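PDB 6ICL: methylxanthine N3-demethylase NdmB from Pseudomonas putida, which removes the N3-methyl group of theobromine and related methylxanthines as formaldehyde, using O2 and NADH, in bacterial caffeine degradation. Local coordinates for residues C82-S96 with Y102-E114. Sequence-based numbering, arbitrary orientation.
Sequences CAHRSAQLSIGRVCS and YLECPYHGWRYDE. With FES (Fe2/s2 (inorganic) cluster), chain B.
H84 and H108 meet at one iron of the [2Fe-2S] cluster, and C82 and C105 hold the other. This is the two-cysteine, two-histidine site of a Rieske domain. H84 ND1 binds the iron FE1 at 2.3 Å, H108 ND1 at 2.4 Å. C82 SG binds the iron FE2 at 2.4 Å, C105 SG at 2.3 Å. The H84 edge meets the H108 face, an offset edge-to-face pair, planes 75° apart. The other face of H108 lies against Y107.

W110, from 102-114, packs against H84. H84 CB sits 3.3 Å from the centroid of the W110 six-membered ring, almost on the ring normal, a CH-pi contact. H84 CG is anti to the backbone N (chi1 179°), which carries the imidazole past that ring, nearly parallel but slid aside, so the two rings barely overlap.

Y112 points its OH at the 82-83 backbone, and C82 SG lies in the plane of its ring, at the edge. The OH accepts a hydrogen bond from A83 N at 3.1 Å. L89 CD2 packs 3.6 Å from C105 CB, beside Y112 and L103.

R93 pairs antiparallel with E104. R93 NE also makes a salt bridge to E104 OE1 at 2.7 Å, reaching it from above the carboxylate plane.

D336 of the second subunit is hydrogen-bonded to H84 NE2, and S339 and S332 of that subunit to R85 NH2. The cluster end thus lies at the subunit interface. Strands 93-97 and 100-104 form a hairpin, continued in the sheet by strands 111-112 and 118-120, and V94 and L103 pack on strand 64-71.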
loop_
_atom_site.group_PDB
_atom_site.type_symbol
_atom_site.label_atom_id
_atom_site.label_comp_id
_atom_site.label_asym_id
_atom_site.label_seq_id
_atom_site.Cartn_x
_atom_site.Cartn_y
_atom_site.Cartn_z
ATOM N N CYS A 82 7.892 31.535 -11.955
ATOM C CA CYS A 82 8.669 32.273 -12.936
ATOM C C CYS A 82 7.771 33.250 -13.680
ATOM O O CYS A 82 6.619 32.948 -13.987
ATOM C CB CYS A 82 9.333 31.312 -13.913
ATOM S SG CYS A 82 10.371 32.137 -15.132
ATOM N N ALA A 83 8.304 34.444 -13.962
ATOM C CA ALA A 83 7.513 35.460 -14.655
ATOM C C ALA A 83 7.286 35.122 -16.119
ATOM O O ALA A 83 6.345 35.646 -16.727
ATOM C CB ALA A 83 8.196 36.835 -14.551
ATOM N N HIS A 84 8.131 34.274 -16.704
ATOM C CA HIS A 84 7.991 33.959 -18.119
ATOM C C HIS A 84 6.754 33.104 -18.379
ATOM O O HIS A 84 5.790 33.568 -19.004
ATOM C CB HIS A 84 9.246 33.246 -18.642
ATOM C CG HIS A 84 9.162 32.875 -20.087
ATOM N ND1 HIS A 84 9.675 31.701 -20.590
ATOM C CD2 HIS A 84 8.605 33.517 -21.140
ATOM C CE1 HIS A 84 9.457 31.638 -21.889
ATOM N NE2 HIS A 84 8.809 32.730 -22.249
ATOM N N ARG A 85 6.778 31.841 -17.921
ATOM C CA ARG A 85 5.645 30.951 -18.168
ATOM C C ARG A 85 5.204 30.196 -16.915
ATOM O O ARG A 85 4.608 29.108 -17.032
ATOM C CB ARG A 85 5.955 29.948 -19.301
ATOM C CG ARG A 85 6.044 30.568 -20.721
ATOM C CD ARG A 85 4.695 31.139 -21.144
ATOM N NE ARG A 85 4.643 31.576 -22.550
ATOM C CZ ARG A 85 4.671 32.849 -22.945
ATOM N NH1 ARG A 85 4.761 33.827 -22.044
ATOM N NH2 ARG A 85 4.608 33.144 -24.240
ATOM N N SER A 86 5.491 30.732 -15.731
ATOM C CA SER A 86 4.890 30.340 -14.465
ATOM C C SER A 86 5.398 29.013 -13.924
ATOM O O SER A 86 4.760 28.477 -13.010
ATOM C CB SER A 86 3.360 30.244 -14.544
ATOM O OG SER A 86 2.792 31.460 -14.994
ATOM N N ALA A 87 6.513 28.478 -14.416
ATOM C CA ALA A 87 7.093 27.280 -13.810
ATOM C C ALA A 87 7.523 27.542 -12.363
ATOM O O ALA A 87 7.786 28.678 -11.962
ATOM C CB ALA A 87 8.282 26.794 -14.635
ATOM N N GLN A 88 7.588 26.470 -11.560
ATOM C CA GLN A 88 8.063 26.606 -10.190
ATOM C C GLN A 88 9.580 26.714 -10.159
ATOM O O GLN A 88 10.288 25.779 -10.561
ATOM C CB GLN A 88 7.617 25.430 -9.334
ATOM C CG GLN A 88 6.223 25.630 -8.766
ATOM C CD GLN A 88 5.832 24.471 -7.868
ATOM O OE1 GLN A 88 5.438 23.421 -8.358
ATOM N NE2 GLN A 88 5.962 24.649 -6.557
ATOM N N LEU A 89 10.081 27.841 -9.639
ATOM C CA LEU A 89 11.519 28.009 -9.499
ATOM C C LEU A 89 12.101 27.020 -8.499
ATOM O O LEU A 89 13.288 26.667 -8.599
ATOM C CB LEU A 89 11.833 29.469 -9.099
ATOM C CG LEU A 89 11.308 30.507 -10.114
ATOM C CD1 LEU A 89 11.440 31.929 -9.590
ATOM C CD2 LEU A 89 12.050 30.384 -11.441
ATOM N N SER A 90 11.278 26.519 -7.564
ATOM C CA SER A 90 11.790 25.661 -6.493
ATOM C C SER A 90 12.257 24.301 -6.994
ATOM O O SER A 90 12.940 23.584 -6.246
ATOM C CB SER A 90 10.725 25.476 -5.397
ATOM O OG SER A 90 9.541 24.867 -5.925
ATOM N N ILE A 91 11.895 23.923 -8.219
ATOM C CA ILE A 91 12.452 22.729 -8.852
ATOM C C ILE A 91 13.502 23.094 -9.913
ATOM O O ILE A 91 13.843 22.266 -10.752
ATOM C CB ILE A 91 11.357 21.812 -9.437
ATOM C CG1 ILE A 91 10.661 22.434 -10.649
ATOM C CG2 ILE A 91 10.327 21.430 -8.357
ATOM C CD1 ILE A 91 9.572 21.500 -11.288
ATOM N N GLY A 92 14.025 24.321 -9.883
ATOM C CA GLY A 92 15.147 24.639 -10.747
ATOM C C GLY A 92 16.470 24.428 -10.046
ATOM O O GLY A 92 16.649 23.467 -9.295
ATOM N N ARG A 93 17.417 25.333 -10.247
ATOM C CA ARG A 93 18.737 25.097 -9.691
ATOM C C ARG A 93 19.411 26.428 -9.401
ATOM O O ARG A 93 19.157 27.431 -10.076
ATOM C CB ARG A 93 19.613 24.260 -10.637
ATOM C CG ARG A 93 20.168 25.029 -11.836
ATOM C CD ARG A 93 21.073 24.118 -12.685
ATOM N NE ARG A 93 21.713 24.830 -13.796
ATOM C CZ ARG A 93 23.004 25.159 -13.836
ATOM N NH1 ARG A 93 23.812 24.837 -12.821
ATOM N NH2 ARG A 93 23.489 25.807 -14.894
ATOM N N VAL A 94 20.260 26.416 -8.378
ATOM C CA VAL A 94 21.172 27.522 -8.115
ATOM C C VAL A 94 22.382 27.336 -9.026
ATOM O O VAL A 94 23.013 26.280 -9.020
ATOM C CB VAL A 94 21.598 27.553 -6.642
ATOM C CG1 VAL A 94 22.786 28.505 -6.465
ATOM C CG2 VAL A 94 20.427 27.970 -5.774
ATOM N N CYS A 95 22.675 28.345 -9.837
ATOM C CA CYS A 95 23.816 28.299 -10.748
ATOM C C CYS A 95 24.627 29.590 -10.599
ATOM O O CYS A 95 24.173 30.571 -10.007
ATOM C CB CYS A 95 23.344 28.115 -12.193
ATOM S SG CYS A 95 22.385 29.542 -12.762
ATOM N N SER A 96 25.844 29.602 -11.130
ATOM C CA SER A 96 26.711 30.765 -10.967
ATOM C C SER A 96 27.260 31.222 -12.308
ATOM O O SER A 96 27.534 30.416 -13.201
ATOM C CB SER A 96 27.880 30.483 -10.039
ATOM O OG SER A 96 28.758 29.581 -10.678
ATOM N N TYR A 102 22.760 32.683 -9.105
ATOM C CA TYR A 102 21.437 32.983 -9.620
ATOM C C TYR A 102 20.529 31.784 -9.386
ATOM O O TYR A 102 20.976 30.638 -9.274
ATOM C CB TYR A 102 21.474 33.337 -11.117
ATOM C CG TYR A 102 22.344 34.546 -11.397
ATOM C CD1 TYR A 102 21.826 35.835 -11.309
ATOM C CD2 TYR A 102 23.698 34.398 -11.710
ATOM C CE1 TYR A 102 22.632 36.950 -11.535
ATOM C CE2 TYR A 102 24.517 35.510 -11.938
ATOM C CZ TYR A 102 23.973 36.776 -11.852
ATOM O OH TYR A 102 24.772 37.874 -12.070
ATOM N N LEU A 103 19.246 32.071 -9.333
ATOM C CA LEU A 103 18.213 31.046 -9.289
ATOM C C LEU A 103 17.706 30.847 -10.711
ATOM O O LEU A 103 17.104 31.752 -11.303
ATOM C CB LEU A 103 17.102 31.455 -8.334
ATOM C CG LEU A 103 15.846 30.581 -8.311
ATOM C CD1 LEU A 103 16.178 29.197 -7.803
ATOM C CD2 LEU A 103 14.870 31.273 -7.387
ATOM N N GLU A 104 17.969 29.677 -11.265
ATOM C CA GLU A 104 17.658 29.399 -12.657
ATOM C C GLU A 104 16.322 28.676 -12.757
ATOM O O GLU A 104 16.109 27.682 -12.066
ATOM C CB GLU A 104 18.759 28.549 -13.290
ATOM C CG GLU A 104 18.517 28.246 -14.743
ATOM C CD GLU A 104 19.564 27.300 -15.311
ATOM O OE1 GLU A 104 19.638 26.141 -14.857
ATOM O OE2 GLU A 104 20.334 27.730 -16.190
ATOM N N CYS A 105 15.443 29.160 -13.623
ATOM C CA CYS A 105 14.163 28.481 -13.813
ATOM C C CYS A 105 14.383 27.119 -14.480
ATOM O O CYS A 105 15.262 26.982 -15.334
ATOM C CB CYS A 105 13.228 29.335 -14.658
ATOM S SG CYS A 105 11.608 28.529 -15.009
ATOM N N PRO A 106 13.607 26.082 -14.103
ATOM C CA PRO A 106 13.791 24.760 -14.739
ATOM C C PRO A 106 13.303 24.700 -16.165
ATOM O O PRO A 106 13.602 23.716 -16.864
ATOM C CB PRO A 106 12.952 23.823 -13.851
ATOM C CG PRO A 106 11.855 24.702 -13.340
ATOM C CD PRO A 106 12.558 26.039 -13.062
ATOM N N TYR A 107 12.533 25.690 -16.617
ATOM C CA TYR A 107 11.841 25.535 -17.891
ATOM C C TYR A 107 12.650 26.146 -19.043
ATOM O O TYR A 107 13.216 25.415 -19.868
ATOM C CB TYR A 107 10.433 26.129 -17.783
ATOM C CG TYR A 107 9.459 25.659 -18.845
ATOM C CD1 TYR A 107 9.882 24.844 -19.900
ATOM C CD2 TYR A 107 8.110 26.043 -18.801
ATOM C CE1 TYR A 107 8.986 24.442 -20.886
ATOM C CE2 TYR A 107 7.198 25.635 -19.789
ATOM C CZ TYR A 107 7.654 24.839 -20.825
ATOM O OH TYR A 107 6.770 24.419 -21.798
ATOM N N HIS A 108 12.722 27.475 -19.137
ATOM C CA HIS A 108 13.528 28.091 -20.195
ATOM C C HIS A 108 14.739 28.850 -19.643
ATOM O O HIS A 108 15.323 29.663 -20.352
ATOM C CB HIS A 108 12.686 29.013 -21.081
ATOM C CG HIS A 108 11.404 28.397 -21.569
ATOM N ND1 HIS A 108 10.236 28.431 -20.839
ATOM C CD2 HIS A 108 11.098 27.776 -22.735
ATOM C CE1 HIS A 108 9.268 27.836 -21.521
ATOM N NE2 HIS A 108 9.769 27.423 -22.672
ATOM N N GLY A 109 15.110 28.614 -18.389
ATOM C CA GLY A 109 16.410 29.018 -17.901
ATOM C C GLY A 109 16.579 30.469 -17.486
ATOM O O GLY A 109 17.715 30.893 -17.287
ATOM N N TRP A 110 15.505 31.237 -17.315
ATOM C CA TRP A 110 15.673 32.605 -16.845
ATOM C C TRP A 110 16.358 32.572 -15.491
ATOM O O TRP A 110 16.135 31.664 -14.683
ATOM C CB TRP A 110 14.330 33.335 -16.758
ATOM C CG TRP A 110 13.673 33.620 -18.093
ATOM C CD1 TRP A 110 13.929 33.013 -19.286
ATOM C CD2 TRP A 110 12.649 34.601 -18.357
ATOM N NE1 TRP A 110 13.121 33.550 -20.280
ATOM C CE2 TRP A 110 12.333 34.525 -19.732
ATOM C CE3 TRP A 110 11.975 35.538 -17.562
ATOM C CZ2 TRP A 110 11.369 35.351 -20.333
ATOM C CZ3 TRP A 110 11.013 36.356 -18.160
ATOM C CH2 TRP A 110 10.719 36.248 -19.528
ATOM N N ARG A 111 17.253 33.526 -15.271
ATOM C CA ARG A 111 18.030 33.580 -14.047
ATOM C C ARG A 111 17.567 34.762 -13.216
ATOM O O ARG A 111 17.412 35.870 -13.742
ATOM C CB ARG A 111 19.519 33.688 -14.353
ATOM C CG ARG A 111 20.024 32.600 -15.268
ATOM C CD ARG A 111 21.487 32.277 -15.003
ATOM N NE ARG A 111 22.191 31.889 -16.216
ATOM C CZ ARG A 111 23.217 31.041 -16.249
ATOM N NH1 ARG A 111 23.655 30.466 -15.126
ATOM N NH2 ARG A 111 23.796 30.759 -17.412
ATOM N N TYR A 112 17.367 34.528 -11.919
ATOM C CA TYR A 112 16.946 35.568 -10.996
ATOM C C TYR A 112 18.039 35.813 -9.961
ATOM O O TYR A 112 18.711 34.873 -9.512
ATOM C CB TYR A 112 15.620 35.197 -10.322
ATOM C CG TYR A 112 14.464 35.156 -11.290
ATOM C CD1 TYR A 112 13.690 36.287 -11.532
ATOM C CD2 TYR A 112 14.161 33.986 -11.990
ATOM C CE1 TYR A 112 12.631 36.250 -12.450
ATOM C CE2 TYR A 112 13.115 33.940 -12.892
ATOM C CZ TYR A 112 12.350 35.062 -13.108
ATOM O OH TYR A 112 11.315 34.989 -14.010
ATOM N N ASP A 113 18.224 37.085 -9.593
ATOM C CA ASP A 113 19.175 37.440 -8.547
ATOM C C ASP A 113 18.445 37.537 -7.218
ATOM O O ASP A 113 17.226 37.373 -7.154
ATOM C CB ASP A 113 19.890 38.756 -8.861
ATOM C CG ASP A 113 18.939 39.950 -8.960
ATOM O OD1 ASP A 113 17.812 39.952 -8.403
ATOM O OD2 ASP A 113 19.321 40.921 -9.622
ATOM N N GLU A 114 19.194 37.884 -6.160
ATOM C CA GLU A 114 18.663 37.936 -4.799
ATOM C C GLU A 114 17.520 38.926 -4.635
ATOM O O GLU A 114 16.767 38.828 -3.654
ATOM C CB GLU A 114 19.782 38.287 -3.813
ATOM C CG GLU A 114 20.772 39.309 -4.340
ATOM C CD GLU A 114 22.001 38.646 -4.934
ATOM O OE1 GLU A 114 22.723 37.971 -4.164
ATOM O OE2 GLU A 114 22.228 38.785 -6.160
HETATM FE FE1 FES B . 10.157 30.017 -19.069
HETATM FE FE2 FES B . 10.719 30.139 -16.375
HETATM S S1 FES B . 8.836 29.479 -17.314
HETATM S S2 FES B . 12.033 30.532 -18.093
#